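Local coordinates for solute Binding Protein, BlMnBP1 in complex with mannotrisoe (Bifidobacterium animalis subsp. lactis, PDB 6I5V) that binds manno-oligosaccharides such as mannotriose as the solute-binding protein of a bifidobacterial ABC transporter, probably handing them on for uptake, at residues A[68-73]-A[82-87]; A[130-135]-A[298-303]; A[139-144]-A[166-171]. One frame throughout, in Å; residues are numbered along the deposited sequence.

Contact 1: residues A[68-73]-A[82-87]; sequences DSALTR and DIMMIP. With ZN (zinc ion), chain H.
Met84 packs against helix 66-76 and meets it at Ala70. Its CB leaves strand 83-85 toward the helix. CG sits between the backbone N and the carbonyl carbon (chi1 73°), and the chain then runs on extended to the sulfur. SD of Met84 packs against CB of Ala70 at 4.0 Å. The last torsion bends the chain (chi3 60°) and turns the methyl to the helix backbone, where CE of Met84 lies 3.6 Å from O of Ala70. The same methyl touches CB of Arg73, one helical turn on, at 4.3 Å. CG of Pro87 comes to the CB of Ala70 as well, 4.1 Å away, beside the sulfur. The ring of Pro87 continues along the helix to Leu71, with its CG 3.8 Å from N of Leu71.

Helix 66-76 and strand 83-85 follow each other in the chain. The strand pairs parallel with strand 21-27, which pairs parallel with strand 56-62, so the helix forms part of an alpha/beta lobe of the periplasmic-binding-protein fold. Alternation along the strand points Met84 to this helix, while Ile83 packs on helix 314-331 and Met85 reaches Phe25 and Tyr304.

The guanidinium of Arg73 hydrogen-bonds through NH1 to OG of Ser80. On the solvent side of the helix, OD2 of Asp68 binds a zinc ion at 2.3 Å. The carbonyl O of Asp68 takes two bonds, from N of Thr72 and, from above the carbonyl plane, from OG1 of Thr72 at 3.1 Å.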
loop_
_atom_site.group_PDB
_atom_site.type_symbol
_atom_site.label_atom_id
_atom_site.label_comp_id
_atom_site.label_asym_id
_atom_site.label_seq_id
_atom_site.Cartn_x
_atom_site.Cartn_y
_atom_site.Cartn_z
ATOM N N ASP A 68 -10.731 -8.615 3.798
ATOM C CA ASP A 68 -11.634 -9.746 3.600
ATOM C C ASP A 68 -13.092 -9.314 3.767
ATOM O O ASP A 68 -13.955 -9.669 2.954
ATOM C CB ASP A 68 -11.301 -10.886 4.579
ATOM C CG ASP A 68 -9.935 -11.577 4.296
ATOM O OD1 ASP A 68 -9.566 -11.827 3.123
ATOM O OD2 ASP A 68 -9.229 -11.904 5.275
ATOM N N SER A 69 -13.366 -8.512 4.797
ATOM C CA SER A 69 -14.717 -8.035 5.065
ATOM C C SER A 69 -15.210 -7.076 3.986
ATOM O O SER A 69 -16.386 -7.093 3.646
ATOM C CB SER A 69 -14.764 -7.350 6.425
ATOM O OG SER A 69 -13.687 -6.454 6.547
ATOM N N ALA A 70 -14.333 -6.241 3.424
ATOM C CA ALA A 70 -14.786 -5.338 2.372
ATOM C C ALA A 70 -15.103 -6.119 1.113
ATOM O O ALA A 70 -16.110 -5.858 0.454
ATOM C CB ALA A 70 -13.731 -4.249 2.071
ATOM N N LEU A 71 -14.275 -7.119 0.797
ATOM C CA LEU A 71 -14.520 -7.971 -0.360
ATOM C C LEU A 71 -15.817 -8.757 -0.202
ATOM O O LEU A 71 -16.642 -8.786 -1.124
ATOM C CB LEU A 71 -13.358 -8.938 -0.567
ATOM C CG LEU A 71 -13.463 -9.799 -1.829
ATOM C CD1 LEU A 71 -13.352 -8.924 -3.103
ATOM C CD2 LEU A 71 -12.438 -10.905 -1.854
ATOM N N THR A 72 -15.991 -9.441 0.941
ATOM C CA THR A 72 -17.256 -10.133 1.211
ATOM C C THR A 72 -18.451 -9.198 1.000
ATOM O O THR A 72 -19.400 -9.522 0.281
ATOM C CB THR A 72 -17.263 -10.701 2.643
ATOM O OG1 THR A 72 -16.272 -11.713 2.783
ATOM C CG2 THR A 72 -18.628 -11.346 3.007
ATOM N N ARG A 73 -18.440 -8.057 1.673
ATOM C CA ARG A 73 -19.464 -7.054 1.447
ATOM C C ARG A 73 -19.614 -6.705 -0.028
ATOM O O ARG A 73 -20.735 -6.562 -0.545
ATOM C CB ARG A 73 -19.114 -5.796 2.237
ATOM C CG ARG A 73 -20.325 -4.973 2.531
ATOM C CD ARG A 73 -21.138 -5.595 3.636
ATOM N NE ARG A 73 -20.708 -4.995 4.876
ATOM C CZ ARG A 73 -21.074 -3.788 5.273
ATOM N NH1 ARG A 73 -21.911 -3.058 4.528
ATOM N NH2 ARG A 73 -20.598 -3.317 6.413
ATOM N N ASP A 82 -22.144 3.032 0.733
ATOM C CA ASP A 82 -22.028 4.019 -0.344
ATOM C C ASP A 82 -20.596 4.215 -0.862
ATOM O O ASP A 82 -20.369 4.230 -2.088
ATOM C CB ASP A 82 -22.636 5.329 0.180
ATOM C CG ASP A 82 -24.098 5.133 0.634
ATOM O OD1 ASP A 82 -24.905 4.726 -0.223
ATOM O OD2 ASP A 82 -24.422 5.301 1.840
ATOM N N ILE A 83 -19.627 4.389 0.047
ATOM C CA ILE A 83 -18.201 4.420 -0.269
ATOM C C ILE A 83 -17.513 3.280 0.485
ATOM O O ILE A 83 -17.778 3.058 1.678
ATOM C CB ILE A 83 -17.519 5.748 0.136
ATOM C CG1 ILE A 83 -18.203 6.994 -0.416
ATOM C CG2 ILE A 83 -16.070 5.730 -0.334
ATOM C CD1 ILE A 83 -17.764 8.288 0.316
ATOM N N MET A 84 -16.615 2.576 -0.199
ATOM C CA MET A 84 -15.614 1.779 0.506
ATOM C C MET A 84 -14.266 1.997 -0.136
ATOM O O MET A 84 -14.165 2.423 -1.289
ATOM C CB MET A 84 -15.900 0.267 0.502
ATOM C CG MET A 84 -15.677 -0.443 -0.818
ATOM S SD MET A 84 -15.770 -2.266 -0.682
ATOM C CE MET A 84 -17.448 -2.588 -0.078
ATOM N N MET A 85 -13.229 1.641 0.609
ATOM C CA MET A 85 -11.893 1.559 0.045
ATOM C C MET A 85 -11.837 0.273 -0.760
ATOM O O MET A 85 -12.341 -0.764 -0.319
ATOM C CB MET A 85 -10.855 1.611 1.142
ATOM C CG MET A 85 -11.004 2.807 2.090
ATOM S SD MET A 85 -11.313 4.428 1.354
ATOM C CE MET A 85 -9.769 4.689 0.489
ATOM N N ILE A 86 -11.338 0.358 -1.976
ATOM C CA ILE A 86 -11.556 -0.751 -2.912
ATOM C C ILE A 86 -10.657 -1.920 -2.526
ATOM O O ILE A 86 -9.431 -1.742 -2.454
ATOM C CB ILE A 86 -11.253 -0.314 -4.341
ATOM C CG1 ILE A 86 -12.223 0.766 -4.824
ATOM C CG2 ILE A 86 -11.246 -1.550 -5.261
ATOM C CD1 ILE A 86 -11.732 1.465 -6.138
ATOM N N PRO A 87 -11.197 -3.152 -2.368
ATOM C CA PRO A 87 -10.366 -4.290 -1.939
ATOM C C PRO A 87 -9.731 -4.995 -3.125
ATOM O O PRO A 87 -9.709 -4.433 -4.216
ATOM C CB PRO A 87 -11.370 -5.191 -1.201
ATOM C CG PRO A 87 -12.737 -4.872 -1.835
ATOM C CD PRO A 87 -12.577 -3.581 -2.647
HETATM ZN ZN ZN H . -8.101 -13.888 5.670
#

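Contact 2: residues A[130-135]-A[298-303]; sequences GVTAGI and ATIAGD. With BMA (beta-D-mannopyranose), chain B; BMA (beta-D-mannopyranose), chain C.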
loop_
_atom_site.group_PDB
_atom_site.type_symbol
_atom_site.label_atom_id
_atom_site.label_comp_id
_atom_site.label_asym_id
_atom_site.label_seq_id
_atom_site.Cartn_x
_atom_site.Cartn_y
_atom_site.Cartn_z
ATOM N N GLY A 130 -0.950 9.331 -1.868
ATOM C CA GLY A 130 0.124 8.729 -2.629
ATOM C C GLY A 130 1.302 8.380 -1.738
ATOM O O GLY A 130 1.877 9.253 -1.079
ATOM N N VAL A 131 1.692 7.112 -1.760
ATOM C CA VAL A 131 2.660 6.588 -0.809
ATOM C C VAL A 131 3.882 6.025 -1.535
ATOM O O VAL A 131 3.780 5.378 -2.581
ATOM C CB VAL A 131 2.016 5.518 0.102
ATOM C CG1 VAL A 131 0.920 6.159 0.974
ATOM C CG2 VAL A 131 1.424 4.369 -0.738
ATOM N N THR A 132 5.033 6.262 -0.960
ATOM C CA THR A 132 6.308 5.807 -1.495
ATOM C C THR A 132 6.746 4.556 -0.746
ATOM O O THR A 132 6.502 4.434 0.454
ATOM C CB THR A 132 7.317 6.953 -1.358
ATOM O OG1 THR A 132 6.837 8.086 -2.115
ATOM C CG2 THR A 132 8.681 6.579 -1.853
ATOM N N ALA A 133 7.387 3.625 -1.462
ATOM C CA ALA A 133 7.826 2.334 -0.915
ATOM C C ALA A 133 9.226 2.417 -0.309
ATOM O O ALA A 133 10.231 2.430 -1.029
ATOM C CB ALA A 133 7.826 1.281 -2.014
ATOM N N GLY A 134 9.296 2.453 1.009
ATOM C CA GLY A 134 10.560 2.541 1.716
ATOM C C GLY A 134 10.557 1.723 2.992
ATOM O O GLY A 134 9.851 0.716 3.094
ATOM N N ILE A 135 11.329 2.137 3.989
ATOM C CA ILE A 135 11.391 1.402 5.246
ATOM C C ILE A 135 11.364 2.401 6.385
ATOM O O ILE A 135 12.097 3.391 6.353
ATOM C CB ILE A 135 12.642 0.518 5.350
ATOM C CG1 ILE A 135 12.651 -0.574 4.282
ATOM C CG2 ILE A 135 12.713 -0.097 6.722
ATOM C CD1 ILE A 135 14.018 -1.433 4.333
ATOM N N ALA A 298 12.290 4.123 -5.910
ATOM C CA ALA A 298 11.133 3.901 -5.057
ATOM C C ALA A 298 9.871 4.199 -5.856
ATOM O O ALA A 298 9.705 5.302 -6.393
ATOM C CB ALA A 298 11.193 4.777 -3.805
ATOM N N THR A 299 9.003 3.203 -5.926
ATOM C CA THR A 299 7.686 3.315 -6.535
ATOM C C THR A 299 6.741 4.178 -5.702
ATOM O O THR A 299 6.566 3.965 -4.490
ATOM C CB THR A 299 7.105 1.897 -6.693
ATOM O OG1 THR A 299 7.846 1.200 -7.707
ATOM C CG2 THR A 299 5.589 1.922 -7.039
ATOM N N ILE A 300 6.104 5.129 -6.383
ATOM C CA ILE A 300 4.956 5.873 -5.865
ATOM C C ILE A 300 3.687 5.192 -6.342
ATOM O O ILE A 300 3.550 4.881 -7.525
ATOM C CB ILE A 300 4.989 7.334 -6.334
ATOM C CG1 ILE A 300 6.112 8.072 -5.612
ATOM C CG2 ILE A 300 3.662 8.021 -6.103
ATOM C CD1 ILE A 300 6.580 9.257 -6.368
ATOM N N ALA A 301 2.758 4.962 -5.424
ATOM C CA ALA A 301 1.496 4.322 -5.753
ATOM C C ALA A 301 0.438 4.820 -4.784
ATOM O O ALA A 301 0.726 5.542 -3.820
ATOM C CB ALA A 301 1.612 2.791 -5.720
ATOM N N GLY A 302 -0.806 4.439 -5.069
ATOM C CA GLY A 302 -1.903 4.810 -4.215
ATOM C C GLY A 302 -1.966 3.943 -2.960
ATOM O O GLY A 302 -1.776 2.732 -2.995
ATOM N N ASP A 303 -2.202 4.596 -1.839
ATOM C CA ASP A 303 -2.834 3.919 -0.716
ATOM C C ASP A 303 -4.286 3.607 -1.101
ATOM O O ASP A 303 -4.742 3.914 -2.211
ATOM C CB ASP A 303 -2.748 4.800 0.522
ATOM C CG ASP A 303 -2.909 4.022 1.812
ATOM O OD1 ASP A 303 -3.544 2.952 1.818
ATOM O OD2 ASP A 303 -2.378 4.503 2.826
HETATM C C1 BMA B . -2.388 -0.140 2.123
HETATM C C2 BMA B . -1.298 0.514 1.252
HETATM C C3 BMA B . -1.770 0.453 -0.191
HETATM C C4 BMA B . -2.177 -0.993 -0.562
HETATM C C5 BMA B . -3.159 -1.564 0.490
HETATM C C6 BMA B . -3.583 -3.004 0.218
HETATM O O2 BMA B . -0.089 -0.208 1.311
HETATM O O3 BMA B . -0.791 0.985 -1.170
HETATM O O4 BMA B . -2.802 -1.046 -1.877
HETATM O O5 BMA B . -2.531 -1.487 1.753
HETATM O O6 BMA B . -2.439 -3.812 0.123
HETATM C C1 BMA C . -3.397 -0.526 7.274
HETATM C C2 BMA C . -3.680 -1.724 6.298
HETATM C C3 BMA C . -2.800 -1.613 5.049
HETATM C C4 BMA C . -2.901 -0.173 4.408
HETATM C C5 BMA C . -2.619 0.897 5.476
HETATM C C6 BMA C . -2.792 2.335 4.897
HETATM O O2 BMA C . -5.043 -1.729 5.849
HETATM O O3 BMA C . -3.099 -2.660 4.077
HETATM O O4 BMA C . -1.928 0.013 3.407
HETATM O O5 BMA C . -3.475 0.721 6.649
HETATM O O6 BMA C . -4.131 2.535 4.443
#
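Strands 130-132 and 298-302 run antiparallel, with Val131 and Ala301 as the hydrogen-bonded pair between the non-hydrogen-bonded pairs Gly130-Gly302 and Thr132-Ile300. N of Val131 gives a nearly straight bond to O of Ala301 (2.8 Å, 173°). The return bond, from N of Ala301 to O of Val131, is 3.0 Å. Farther on, N of Ala133 reaches O of Thr299 at 3.2 Å with a more bent geometry (142°).

On one face, Thr132 splits its two branches. With OG1 anti to the carbonyl carbon (chi1 -61°), CG2 is anti to the backbone N and meets CB of Ala298 at 3.7 Å, while OG1 rests against CG1 of Ile300 at 3.6 Å. Leu361 of the neighbouring strand 359-362 touches Thr132, Ala298 and Ile300. On the other face, Val131 turns toward Asp303, and its CG1 packs on CB of Asp303 at 3.9 Å.

Asp303 then carries its carboxylate to the sugar. Its OD1 accepts a hydrogen bond from O6 of one mannose (chain C) at 2.7 Å. O of Gly302 accepts one from O3 of another mannose (chain B), also at 2.7 Å. Replacing Asp303 by an alanine removes the carboxylate, and the mannose O6 would probably lose its acceptor there. Sugar-binding residues set within the long strand 296-308 fit the ligand cleft of a periplasmic-type solute-binding protein, here holding a manno-oligosaccharide.

Contact 3: residues A[139-144]-A[166-171]; sequences KKVFEE and EKTKAV
OG1 of Thr168 is gripped by two backbone groups, one on each side of it in sequence. It accepts from N of Ala170 at 3.1 Å in a nearly straight bond (166°), which makes an ST turn. It is also hydrogen-bonded to O of Ile164, in the last turn of helix 154-167. Thr168 is the first residue to leave helical geometry there, and its hydroxyl ties the helix end to the turn that follows.

With OG1 between the backbone N and the carbonyl carbon (chi1 85°), the methyl is left to face helix 139-144. CG2 of Thr168 touches CB of Glu144 at 3.7 Å and lies 3.8 Å from O of Val141. The side chains of Val141 and Thr168 cross at about a right angle. CG1 of Val141 lies against both Thr168 and Ala170. It meets CB of Ala170 at 3.7 Å and passes OG1 of Thr168 at 3.9 Å.

Ile164 and Ala261 also touch Val141, so this residue packs against helix 154-167 and strand 260-263 as well. At the outer edge, CE of Lys167 comes 4.3 Å from O of Glu144, and its NZ makes a weak hydrogen bond to O of Ala145. The polar bonds therefore shape the turn from within, while the two segments meet mainly through methyl and methylene groups, so the helix and the turn are held together mainly by van der Waals contact.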
loop_
_atom_site.group_PDB
_atom_site.type_symbol
_atom_site.label_atom_id
_atom_site.label_comp_id
_atom_site.label_asym_id
_atom_site.label_seq_id
_atom_site.Cartn_x
_atom_site.Cartn_y
_atom_site.Cartn_z
ATOM N N LYS A 139 16.099 6.157 14.054
ATOM C CA LYS A 139 17.449 6.680 13.860
ATOM C C LYS A 139 18.293 6.481 15.114
ATOM O O LYS A 139 19.506 6.264 15.027
ATOM C CB LYS A 139 17.419 8.176 13.484
ATOM C CG LYS A 139 16.446 8.578 12.370
ATOM C CD LYS A 139 16.091 10.057 12.523
ATOM C CE LYS A 139 15.324 10.596 11.357
ATOM N NZ LYS A 139 14.819 11.947 11.702
ATOM N N LYS A 140 17.674 6.588 16.285
ATOM C CA LYS A 140 18.422 6.452 17.527
ATOM C C LYS A 140 18.971 5.046 17.682
ATOM O O LYS A 140 20.110 4.860 18.112
ATOM C CB LYS A 140 17.542 6.824 18.721
ATOM C CG LYS A 140 18.228 6.752 20.109
ATOM C CD LYS A 140 17.412 7.515 21.186
ATOM C CE LYS A 140 17.735 7.058 22.603
ATOM N NZ LYS A 140 17.439 8.109 23.642
ATOM N N VAL A 141 18.193 4.035 17.327
ATOM C CA VAL A 141 18.722 2.681 17.404
ATOM C C VAL A 141 19.892 2.512 16.437
ATOM O O VAL A 141 20.884 1.831 16.749
ATOM C CB VAL A 141 17.601 1.665 17.134
ATOM C CG1 VAL A 141 18.148 0.252 17.128
ATOM C CG2 VAL A 141 16.512 1.797 18.170
ATOM N N PHE A 142 19.808 3.144 15.258
ATOM C CA PHE A 142 20.868 3.026 14.249
ATOM C C PHE A 142 22.184 3.625 14.754
ATOM O O PHE A 142 23.266 3.029 14.576
ATOM C CB PHE A 142 20.412 3.729 12.950
ATOM C CG PHE A 142 19.638 2.836 11.980
ATOM C CD1 PHE A 142 18.694 1.925 12.434
ATOM C CD2 PHE A 142 19.834 2.949 10.600
ATOM C CE1 PHE A 142 17.975 1.098 11.537
ATOM C CE2 PHE A 142 19.118 2.145 9.706
ATOM C CZ PHE A 142 18.191 1.195 10.191
ATOM N N GLU A 143 22.102 4.746 15.434
ATOM C CA GLU A 143 23.263 5.374 16.017
ATOM C C GLU A 143 23.838 4.486 17.083
ATOM O O GLU A 143 24.994 4.285 17.140
ATOM C CB GLU A 143 22.923 6.712 16.615
ATOM C CG GLU A 143 22.481 7.677 15.589
ATOM C CD GLU A 143 22.153 9.019 16.144
ATOM O OE1 GLU A 143 21.831 9.117 17.320
ATOM O OE2 GLU A 143 22.202 9.985 15.397
ATOM N N GLU A 144 22.961 4.006 17.953
ATOM C CA GLU A 144 23.309 3.077 19.046
ATOM C C GLU A 144 24.110 1.959 18.406
ATOM O O GLU A 144 25.114 1.593 18.944
ATOM C CB GLU A 144 22.065 2.527 19.737
ATOM C CG GLU A 144 21.875 3.021 21.145
ATOM C CD GLU A 144 20.429 3.174 21.599
ATOM O OE1 GLU A 144 19.524 2.823 20.843
ATOM O OE2 GLU A 144 20.220 3.629 22.727
ATOM N N GLU A 166 23.368 -6.984 17.930
ATOM C CA GLU A 166 24.464 -7.274 18.850
ATOM C C GLU A 166 24.716 -6.135 19.821
ATOM O O GLU A 166 25.109 -6.376 20.973
ATOM C CB GLU A 166 25.714 -7.608 18.037
ATOM C CG GLU A 166 25.699 -9.029 17.528
ATOM C CD GLU A 166 26.813 -9.314 16.535
ATOM O OE1 GLU A 166 27.587 -8.384 16.225
ATOM O OE2 GLU A 166 26.877 -10.456 16.034
ATOM N N LYS A 167 24.477 -4.907 19.391
ATOM C CA LYS A 167 24.844 -3.721 20.156
ATOM C C LYS A 167 23.647 -2.950 20.729
ATOM O O LYS A 167 23.847 -1.956 21.424
ATOM C CB LYS A 167 25.706 -2.801 19.261
ATOM C CG LYS A 167 26.711 -3.584 18.352
ATOM C CD LYS A 167 28.035 -2.887 18.056
ATOM C CE LYS A 167 27.917 -1.407 17.647
ATOM N NZ LYS A 167 28.992 -0.849 16.711
ATOM N N THR A 168 22.408 -3.368 20.463
ATOM C CA THR A 168 21.227 -2.712 21.014
ATOM C C THR A 168 20.254 -3.773 21.523
ATOM O O THR A 168 20.471 -4.977 21.365
ATOM C CB THR A 168 20.500 -1.858 19.979
ATOM O OG1 THR A 168 19.610 -2.711 19.230
ATOM C CG2 THR A 168 21.523 -1.114 19.023
ATOM N N LYS A 169 19.158 -3.300 22.108
ATOM C CA LYS A 169 18.095 -4.152 22.625
ATOM C C LYS A 169 16.905 -4.240 21.685
ATOM O O LYS A 169 15.893 -4.834 22.040
ATOM C CB LYS A 169 17.645 -3.635 23.993
ATOM C CG LYS A 169 18.796 -3.271 24.929
ATOM C CD LYS A 169 18.323 -3.100 26.365
ATOM C CE LYS A 169 19.448 -2.519 27.244
ATOM N NZ LYS A 169 19.628 -3.283 28.513
ATOM N N ALA A 170 17.000 -3.649 20.509
ATOM C CA ALA A 170 15.870 -3.557 19.612
ATOM C C ALA A 170 15.800 -4.785 18.721
ATOM O O ALA A 170 16.820 -5.310 18.254
ATOM C CB ALA A 170 15.970 -2.288 18.761
ATOM N N VAL A 171 14.582 -5.249 18.500
ATOM C CA VAL A 171 14.310 -6.133 17.378
ATOM C C VAL A 171 14.803 -5.429 16.116
ATOM O O VAL A 171 14.329 -4.337 15.780
ATOM C CB VAL A 171 12.818 -6.469 17.281
ATOM C CG1 VAL A 171 12.514 -7.184 15.947
ATOM C CG2 VAL A 171 12.395 -7.322 18.503
#

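How the contacts relate
Contact 2 is the one that touches the bound manno-oligosaccharide, through Gly302 and Asp303. Contact 1 belongs to the same mixed sheet, because strands 83-85 and 296-308 are neighbours in it. The centres of contacts 1 and 2 are 22 Å apart and their nearest atoms about 6 Å apart. Met85, in contact 1, has its side chain about 7 Å from a mannose. Strand 134-138, which belongs to the four-stranded sheet, leaves contact 2 and leads into helix 139-144 of contact 3. Contacts 1 and 3 lie on opposite sides of the chain's centre, 39 Å apart between centres. Contact 3 is peripheral packing, its centre about 26 Å from that of contact 2, where the sugar binds.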